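Local structure of putative hydrolase (Chloroflexus aurantiacus J-10-fl, 3CMN) at residues 290-293 with 294-298; 259-262 with 263-266; 280-283 with 284-288; 188-191 with 192-196. The protein is a putative hydrolase that is probably a zincin-like metallopeptidase, an enzyme class that cuts peptide bonds with the help of a bound metal. One frame throughout, in Å; residues are numbered along the deposited sequence.

Contact 1 (290-293 with 294-298)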
# COMPACT_ATOMS: atom_id res chain seq x y z
N ILE A 290 -13.52 -7.35 6.47
CA ILE A 290 -12.60 -6.81 5.49
C ILE A 290 -11.69 -7.87 4.82
O ILE A 290 -10.99 -7.57 3.85
CB ILE A 290 -11.74 -5.69 6.14
CG1 ILE A 290 -11.20 -4.75 5.07
CG2 ILE A 290 -10.62 -6.30 6.95
CD1 ILE A 290 -12.30 -4.07 4.26
N ALA A 291 -11.74 -9.09 5.32
CA ALA A 291 -10.92 -10.18 4.78
C ALA A 291 -10.91 -10.28 3.25
O ALA A 291 -9.84 -10.31 2.63
CB ALA A 291 -11.36 -11.50 5.38
N GLN A 292 -12.09 -10.33 2.64
CA GLN A 292 -12.17 -10.45 1.19
C GLN A 292 -11.70 -9.19 0.46
O GLN A 292 -11.16 -9.28 -0.64
CB GLN A 292 -13.60 -10.79 0.74
CG GLN A 292 -13.71 -10.98 -0.78
CD GLN A 292 -15.11 -11.29 -1.26
OE1 GLN A 292 -15.71 -12.30 -0.89
NE2 GLN A 292 -15.65 -10.41 -2.11
N ARG A 293 -11.90 -8.03 1.07
CA ARG A 293 -11.48 -6.76 0.47
C ARG A 293 -9.95 -6.66 0.45
O ARG A 293 -9.38 -5.93 -0.36
CB ARG A 293 -12.08 -5.58 1.24
CG ARG A 293 -11.76 -4.22 0.64
CD ARG A 293 -12.45 -4.02 -0.70
NE ARG A 293 -12.41 -2.62 -1.11
CZ ARG A 293 -13.24 -2.09 -2.01
NH1 ARG A 293 -14.15 -2.86 -2.60
NH2 ARG A 293 -13.18 -0.79 -2.29
N GLN A 294 -9.31 -7.39 1.36
CA GLN A 294 -7.85 -7.41 1.44
C GLN A 294 -7.30 -8.31 0.33
O GLN A 294 -6.29 -7.99 -0.29
CB GLN A 294 -7.40 -7.93 2.80
CG GLN A 294 -7.79 -7.04 3.98
CD GLN A 294 -7.53 -7.70 5.33
OE1 GLN A 294 -8.06 -8.77 5.64
NE2 GLN A 294 -6.69 -7.06 6.14
N ARG A 295 -7.98 -9.43 0.09
CA ARG A 295 -7.58 -10.37 -0.97
C ARG A 295 -7.68 -9.61 -2.28
O ARG A 295 -6.85 -9.77 -3.18
CB ARG A 295 -8.55 -11.56 -1.02
CG ARG A 295 -8.73 -12.29 0.30
CD ARG A 295 -9.96 -13.20 0.27
NE ARG A 295 -10.19 -13.87 1.56
CZ ARG A 295 -9.31 -14.68 2.15
NH1 ARG A 295 -8.13 -14.93 1.57
NH2 ARG A 295 -9.60 -15.24 3.32
N GLN A 296 -8.72 -8.79 -2.38
CA GLN A 296 -8.96 -7.99 -3.57
C GLN A 296 -7.87 -6.95 -3.80
O GLN A 296 -7.38 -6.82 -4.92
CB GLN A 296 -10.32 -7.31 -3.46
CG GLN A 296 -11.49 -8.27 -3.53
CD GLN A 296 -12.83 -7.58 -3.43
OE1 GLN A 296 -13.25 -7.15 -2.35
NE2 GLN A 296 -13.51 -7.45 -4.56
N ARG A 297 -7.52 -6.21 -2.75
CA ARG A 297 -6.49 -5.17 -2.83
C ARG A 297 -5.17 -5.75 -3.32
O ARG A 297 -4.44 -5.12 -4.09
CB ARG A 297 -6.28 -4.51 -1.47
CG ARG A 297 -5.29 -3.34 -1.49
CD ARG A 297 -4.40 -3.33 -0.24
NE ARG A 297 -3.50 -4.48 -0.19
CZ ARG A 297 -2.36 -4.60 -0.88
NH1 ARG A 297 -1.96 -3.62 -1.69
NH2 ARG A 297 -1.63 -5.70 -0.78
N THR A 298 -4.87 -6.95 -2.85
CA THR A 298 -3.65 -7.64 -3.22
C THR A 298 -3.63 -7.98 -4.70
O THR A 298 -2.62 -7.81 -5.38
CB THR A 298 -3.50 -8.92 -2.39
OG1 THR A 298 -3.20 -8.56 -1.03
CG2 THR A 298 -2.40 -9.82 -2.94

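Contact 2 (259-262 with 263-266)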
# COMPACT_ATOMS: atom_id res chain seq x y z
N ALA A 259 9.06 -10.22 -1.64
CA ALA A 259 9.34 -10.33 -0.22
C ALA A 259 9.18 -8.98 0.50
O ALA A 259 8.75 -8.94 1.64
CB ALA A 259 10.74 -10.90 0.00
N LEU A 260 9.53 -7.89 -0.16
CA LEU A 260 9.39 -6.56 0.44
C LEU A 260 7.90 -6.23 0.61
O LEU A 260 7.45 -5.84 1.68
CB LEU A 260 10.06 -5.49 -0.44
CG LEU A 260 9.77 -4.01 -0.11
CD1 LEU A 260 10.44 -3.63 1.22
CD2 LEU A 260 10.30 -3.11 -1.24
N MET A 261 7.13 -6.41 -0.45
CA MET A 261 5.70 -6.14 -0.40
C MET A 261 5.04 -6.98 0.70
O MET A 261 4.19 -6.50 1.45
CB MET A 261 5.06 -6.43 -1.78
CG MET A 261 4.78 -5.17 -2.61
SD MET A 261 6.15 -3.98 -2.79
CE MET A 261 5.74 -2.80 -1.51
N SER A 262 5.47 -8.24 0.82
CA SER A 262 4.93 -9.13 1.84
C SER A 262 5.23 -8.66 3.27
O SER A 262 4.34 -8.64 4.13
CB SER A 262 5.50 -10.53 1.64
OG SER A 262 4.99 -11.40 2.63
N LEU A 263 6.48 -8.29 3.53
CA LEU A 263 6.86 -7.81 4.86
C LEU A 263 6.12 -6.51 5.19
O LEU A 263 5.63 -6.32 6.32
CB LEU A 263 8.36 -7.55 4.91
CG LEU A 263 8.76 -6.98 6.26
CD1 LEU A 263 8.93 -8.13 7.23
CD2 LEU A 263 10.02 -6.17 6.16
N ILE A 264 6.06 -5.60 4.22
CA ILE A 264 5.37 -4.35 4.42
C ILE A 264 3.92 -4.60 4.88
O ILE A 264 3.44 -3.94 5.81
CB ILE A 264 5.42 -3.50 3.12
CG1 ILE A 264 6.84 -2.94 2.94
CG2 ILE A 264 4.39 -2.38 3.18
CD1 ILE A 264 7.02 -2.04 1.74
N GLU A 265 3.23 -5.55 4.24
CA GLU A 265 1.85 -5.88 4.60
C GLU A 265 1.77 -6.61 5.93
O GLU A 265 0.96 -6.25 6.79
CB GLU A 265 1.18 -6.74 3.52
CG GLU A 265 0.93 -6.02 2.20
CD GLU A 265 0.08 -4.77 2.38
OE1 GLU A 265 -1.06 -4.90 2.87
OE2 GLU A 265 0.55 -3.67 2.02
N GLY A 266 2.61 -7.63 6.09
CA GLY A 266 2.64 -8.40 7.31
C GLY A 266 3.05 -7.59 8.53
O GLY A 266 2.44 -7.70 9.59

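Contact 3 (280-283 with 284-288)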
# COMPACT_ATOMS: atom_id res chain seq x y z
N LEU A 280 -10.11 -0.14 18.93
CA LEU A 280 -11.30 -0.43 18.13
C LEU A 280 -12.14 -1.58 18.69
O LEU A 280 -11.79 -2.74 18.51
CB LEU A 280 -10.90 -0.74 16.68
CG LEU A 280 -10.11 0.34 15.93
CD1 LEU A 280 -9.72 -0.16 14.55
CD2 LEU A 280 -10.96 1.62 15.85
N PRO A 281 -13.25 -1.25 19.36
CA PRO A 281 -14.11 -2.30 19.93
C PRO A 281 -14.65 -3.29 18.88
O PRO A 281 -14.91 -4.45 19.19
CB PRO A 281 -15.22 -1.51 20.64
CG PRO A 281 -15.17 -0.14 20.00
CD PRO A 281 -13.70 0.08 19.79
N SER A 282 -14.80 -2.83 17.64
CA SER A 282 -15.30 -3.69 16.57
C SER A 282 -14.15 -4.30 15.77
O SER A 282 -14.37 -4.91 14.73
CB SER A 282 -16.22 -2.90 15.63
OG SER A 282 -15.59 -1.74 15.12
N PHE A 283 -12.93 -4.14 16.28
CA PHE A 283 -11.74 -4.66 15.62
C PHE A 283 -11.89 -6.06 15.04
O PHE A 283 -11.64 -6.28 13.86
CB PHE A 283 -10.54 -4.65 16.58
CG PHE A 283 -9.22 -4.84 15.89
CD1 PHE A 283 -8.57 -3.75 15.30
CD2 PHE A 283 -8.63 -6.10 15.80
CE1 PHE A 283 -7.35 -3.91 14.64
CE2 PHE A 283 -7.41 -6.28 15.14
CZ PHE A 283 -6.77 -5.18 14.56
N ASN A 284 -12.27 -7.02 15.88
CA ASN A 284 -12.43 -8.39 15.40
C ASN A 284 -13.45 -8.41 14.27
O ASN A 284 -13.22 -9.05 13.24
CB ASN A 284 -12.88 -9.31 16.54
CG ASN A 284 -11.81 -9.46 17.62
OD1 ASN A 284 -10.69 -9.88 17.34
ND2 ASN A 284 -12.16 -9.12 18.85
N GLN A 285 -14.55 -7.68 14.45
CA GLN A 285 -15.60 -7.59 13.44
C GLN A 285 -15.05 -7.16 12.08
O GLN A 285 -15.30 -7.80 11.05
CB GLN A 285 -16.67 -6.58 13.88
CG GLN A 285 -17.72 -7.10 14.86
CD GLN A 285 -17.15 -7.43 16.24
OE1 GLN A 285 -16.50 -6.59 16.86
NE2 GLN A 285 -17.40 -8.65 16.71
N ILE A 286 -14.29 -6.06 12.09
CA ILE A 286 -13.71 -5.50 10.87
C ILE A 286 -12.78 -6.48 10.18
O ILE A 286 -12.97 -6.81 9.00
CB ILE A 286 -12.94 -4.19 11.16
CG1 ILE A 286 -13.89 -3.16 11.79
CG2 ILE A 286 -12.36 -3.62 9.88
CD1 ILE A 286 -13.19 -1.92 12.28
N GLU A 287 -11.77 -6.95 10.90
CA GLU A 287 -10.82 -7.90 10.35
C GLU A 287 -11.56 -9.02 9.64
O GLU A 287 -11.17 -9.45 8.56
CB GLU A 287 -9.91 -8.46 11.45
CG GLU A 287 -8.87 -7.48 11.99
CD GLU A 287 -8.05 -6.81 10.89
OE1 GLU A 287 -7.86 -7.41 9.81
OE2 GLU A 287 -7.57 -5.67 11.10
N GLN A 288 -12.65 -9.48 10.25
CA GLN A 288 -13.47 -10.55 9.68
C GLN A 288 -14.08 -10.11 8.36
O GLN A 288 -13.89 -10.74 7.32
CB GLN A 288 -14.60 -10.93 10.63
CG GLN A 288 -14.14 -11.42 11.98
CD GLN A 288 -15.30 -11.62 12.92
OE1 GLN A 288 -16.21 -12.41 12.64
NE2 GLN A 288 -15.29 -10.91 14.04
O HOH W 1 -15.49 -7.23 18.97

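Contact 4 (188-191 with 192-196)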
# COMPACT_ATOMS: atom_id res chain seq x y z
N HIS A 188 1.53 2.37 7.01
CA HIS A 188 2.27 2.31 5.75
C HIS A 188 3.10 3.55 5.46
O HIS A 188 4.12 3.48 4.78
CB HIS A 188 1.32 2.02 4.60
CG HIS A 188 0.76 0.63 4.65
ND1 HIS A 188 0.62 -0.16 3.53
CD2 HIS A 188 0.37 -0.13 5.70
CE1 HIS A 188 0.18 -1.36 3.89
NE2 HIS A 188 0.02 -1.36 5.21
N ALA A 189 2.69 4.70 6.00
CA ALA A 189 3.44 5.92 5.79
C ALA A 189 4.77 5.77 6.53
O ALA A 189 5.83 6.20 6.05
CB ALA A 189 2.67 7.10 6.33
N PHE A 190 4.70 5.17 7.71
CA PHE A 190 5.88 4.92 8.52
C PHE A 190 6.78 3.90 7.81
O PHE A 190 7.97 4.13 7.65
CB PHE A 190 5.47 4.38 9.91
CG PHE A 190 5.29 5.45 10.96
CD1 PHE A 190 4.16 6.27 10.95
CD2 PHE A 190 6.25 5.64 11.95
CE1 PHE A 190 4.00 7.27 11.91
CE2 PHE A 190 6.10 6.65 12.92
CZ PHE A 190 4.97 7.47 12.90
N GLU A 191 6.20 2.78 7.39
CA GLU A 191 6.95 1.73 6.72
C GLU A 191 7.66 2.23 5.46
O GLU A 191 8.76 1.78 5.14
CB GLU A 191 6.03 0.56 6.35
CG GLU A 191 5.31 -0.07 7.53
CD GLU A 191 4.42 -1.22 7.11
OE1 GLU A 191 4.94 -2.33 6.88
OE2 GLU A 191 3.20 -1.01 6.99
N PHE A 192 7.03 3.17 4.76
CA PHE A 192 7.62 3.72 3.54
C PHE A 192 8.50 4.94 3.75
O PHE A 192 9.34 5.23 2.90
CB PHE A 192 6.54 4.09 2.52
CG PHE A 192 6.02 2.92 1.73
CD1 PHE A 192 4.88 2.24 2.13
CD2 PHE A 192 6.70 2.49 0.59
CE1 PHE A 192 4.42 1.15 1.42
CE2 PHE A 192 6.24 1.38 -0.13
CZ PHE A 192 5.10 0.71 0.29
N GLU A 193 8.31 5.65 4.85
CA GLU A 193 9.07 6.87 5.09
C GLU A 193 9.92 6.95 6.35
O GLU A 193 10.86 7.74 6.40
CB GLU A 193 8.12 8.07 5.03
CG GLU A 193 7.28 8.09 3.75
CD GLU A 193 6.09 9.03 3.83
OE1 GLU A 193 5.30 8.89 4.79
OE2 GLU A 193 5.93 9.89 2.94
N ALA A 194 9.61 6.16 7.37
CA ALA A 194 10.39 6.21 8.61
C ALA A 194 11.79 5.61 8.43
O ALA A 194 12.70 5.90 9.20
CB ALA A 194 9.63 5.49 9.73
N TYR A 195 11.96 4.76 7.41
CA TYR A 195 13.25 4.14 7.11
C TYR A 195 13.58 4.64 5.72
O TYR A 195 13.04 4.15 4.74
CB TYR A 195 13.11 2.62 7.12
CG TYR A 195 12.27 2.14 8.28
CD1 TYR A 195 10.94 1.77 8.09
CD2 TYR A 195 12.78 2.13 9.59
CE1 TYR A 195 10.13 1.42 9.17
CE2 TYR A 195 11.97 1.79 10.68
CZ TYR A 195 10.64 1.44 10.46
OH TYR A 195 9.82 1.10 11.52
N PRO A 196 14.47 5.63 5.61
CA PRO A 196 14.87 6.22 4.32
C PRO A 196 15.29 5.27 3.20
O PRO A 196 15.06 5.56 2.02
CB PRO A 196 15.98 7.18 4.72
CG PRO A 196 15.56 7.62 6.08
CD PRO A 196 15.16 6.31 6.72

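Contact 1 (290-293 with 294-298)
Gln296 leans back over Gln292 and Arg293, one turn earlier in the alpha helix 283-307. Its CG stands anti to its own carbonyl carbon (chi1 -69°), which sends the side chain back along the preceding turn. CB of Gln296 lies 3.5 Å from O of Gln292, with O of Arg293 about equally near. The next atom, CG of Gln296, comes to 3.1 Å from that same O of Gln292. CD passes it at a longer range. At the tip, OE1 of Gln296 sits 3.4 Å from CA of Arg293. The same OE1 is 3.6 Å from CD of Arg293 and lies at the edge of the guanidinium, near its plane. The amide and guanidinium planes are 76° apart. Beyond this meeting Arg293 packs on Leu139 and Val166.

The backbone bond from Gln296 N to Gln292 O is regular, at 3.0 Å. Just before it the helix is kinked, where N of Gln292 and N of Arg293 make no bond to the turn before. Gln294 N bonds to Ile290 O, and weakly to Ala291 O. The side chains of Ile290 and Gln294 meet at about a right angle, with CG2 of Ile290 3.8 Å from CD of Gln294.

Contact 2 (259-262 with 263-266)
Ile264 packs against Leu260 and Met261 on the preceding turn of the alpha helix 248-279. This helix runs beside helix 174-193, which carries a possible HExxH zinc-binding sequence. The apolar side is tight. CD1 of Ile264 touches CE of Met261 at 3.6 Å. It also meets CD1 of Leu260 at 3.8 Å. The Met261 chain folds about its CB-CG and CG-SD bonds, and its methyl ends beside Ile264, the two side chains pointing the same way. Leu260 instead lies at a slant to Ile264. Closer in, CG1 of Ile264 rests 3.2 Å from O of Leu260. Phe192 and Phe202 from two other helices add to this buried cluster.

Glu265 makes the looser part and is partly exposed, whereas its neighbours here are buried. CG of Glu265 is 3.4 Å from O of Met261, but the carboxylate leads away from the 259-262 turn. There it touches His188, and it forms a long, weak ion pair with Arg297. The main chain is regular under both sides. Ile264 N bonds to Leu260 O at an N-H...O angle of 170°. Two residues on, Gly266 N bonds to Ser262 O at 2.8 Å.

Contact 3 (280-283 with 284-288)
Phe283 lays its ring against the aliphatic part of Glu287, one turn later at the start of helix 283-307. The contact is an off-centre CH-pi interaction. CG of Glu287 lies 4.2 Å from the centroid of the Phe283 ring, 30° off the ring normal. Its closest ring carbon is CE2 of Phe283, 3.7 Å from that CG. The chain of Glu287 is bent at chi2 (-51°), and this carries the carboxylate along the ring, with OE2 of Glu287 3.6 Å from CZ of Phe283. Ring and carboxylate planes are 49° apart. CD1 of Leu280 adds to the ring edge, in its plane.

Leu280 to Phe283 form a type I beta turn that leads into the helix. Ser282 holds the N-cap position, but its side chain makes no capping bond. Its OG is used by Asp176 instead, and CD1 of Ile286 packs 3.7 Å from that OG of Ser282. The carbonyl oxygen of Ser282 does join the helix, accepting Ile286 N at 2.9 Å. Phe283 O likewise accepts Glu287 N, at 3.0 Å. A water gives a hydrogen bond to Pro281 O.

OE2 of Glu287 receives a hydrogen bond from NE1 of Trp180. Glu287 therefore gives its CH2 group to the aromatic ring and its carboxylate oxygen to the indole, and with Ser282 ties this helix start to helix 174-193.

Contact 4 (188-191 with 192-196)
The end of helix 174-193 takes in the last residue of an HExxH sequence, the pattern that holds the metal in zincin peptidases. His188 would be its second histidine, although no metal is bound to it here. Phe192 N bonds to His188 O at 2.9 Å. The Phe192 ring then turns its edge to the same carbonyl, with CD1 of Phe192 3.0 Å from O of His188. With chi1 at -81° the ring lies on the backbone-N side of Phe192, back beside the His188 turn. There the ring also meets that of Tyr142.

The helical bonding changes after Phe192. Glu193 N makes two weak bonds, to Ala189 O at 2.8 Å and to Phe190 O at longer range. Phe190 O accepts a second and straighter bond from Ala194 N, at 2.6 Å and 155°. The side chain of Glu193 runs back along the helix, and its OE1 lies 3.5 Å from CB of Ala189. Its other oxygen, OE2, forms a salt bridge with Arg199 on the next helix.

The aromatic side chains tie this turn to its surroundings. CD2 of Phe190 touches CB of Ala194 at 4.0 Å, and the Phe190 side chain also packs on helix 41-63. Tyr195 stacks on Trp340. CB of Ala194 sits over the centre of the Tyr195 ring, on one face. The ring presents its edge to a main-chain oxygen in its plane: CD1 of Tyr195 is 3.7 Å from O of Glu191.

Overall arrangement
From the N terminus the order is contact 4, contact 2, contact 3, contact 1. All are local and in series; none nests in or crosses another, and none closes a long loop. Contact 3 holds the turn between helices 248-279 and 283-307, and contact 1 lies further along the second helix, its centre about 15 Å from that of contact 3. Contacts 2 and 4 meet where helices 248-279 and 174-193 pack together, and contact 1 reaches contact 2 through the Arg297 side chain. Contacts 3 and 4 are farthest apart, about 25 Å between centres, without touching.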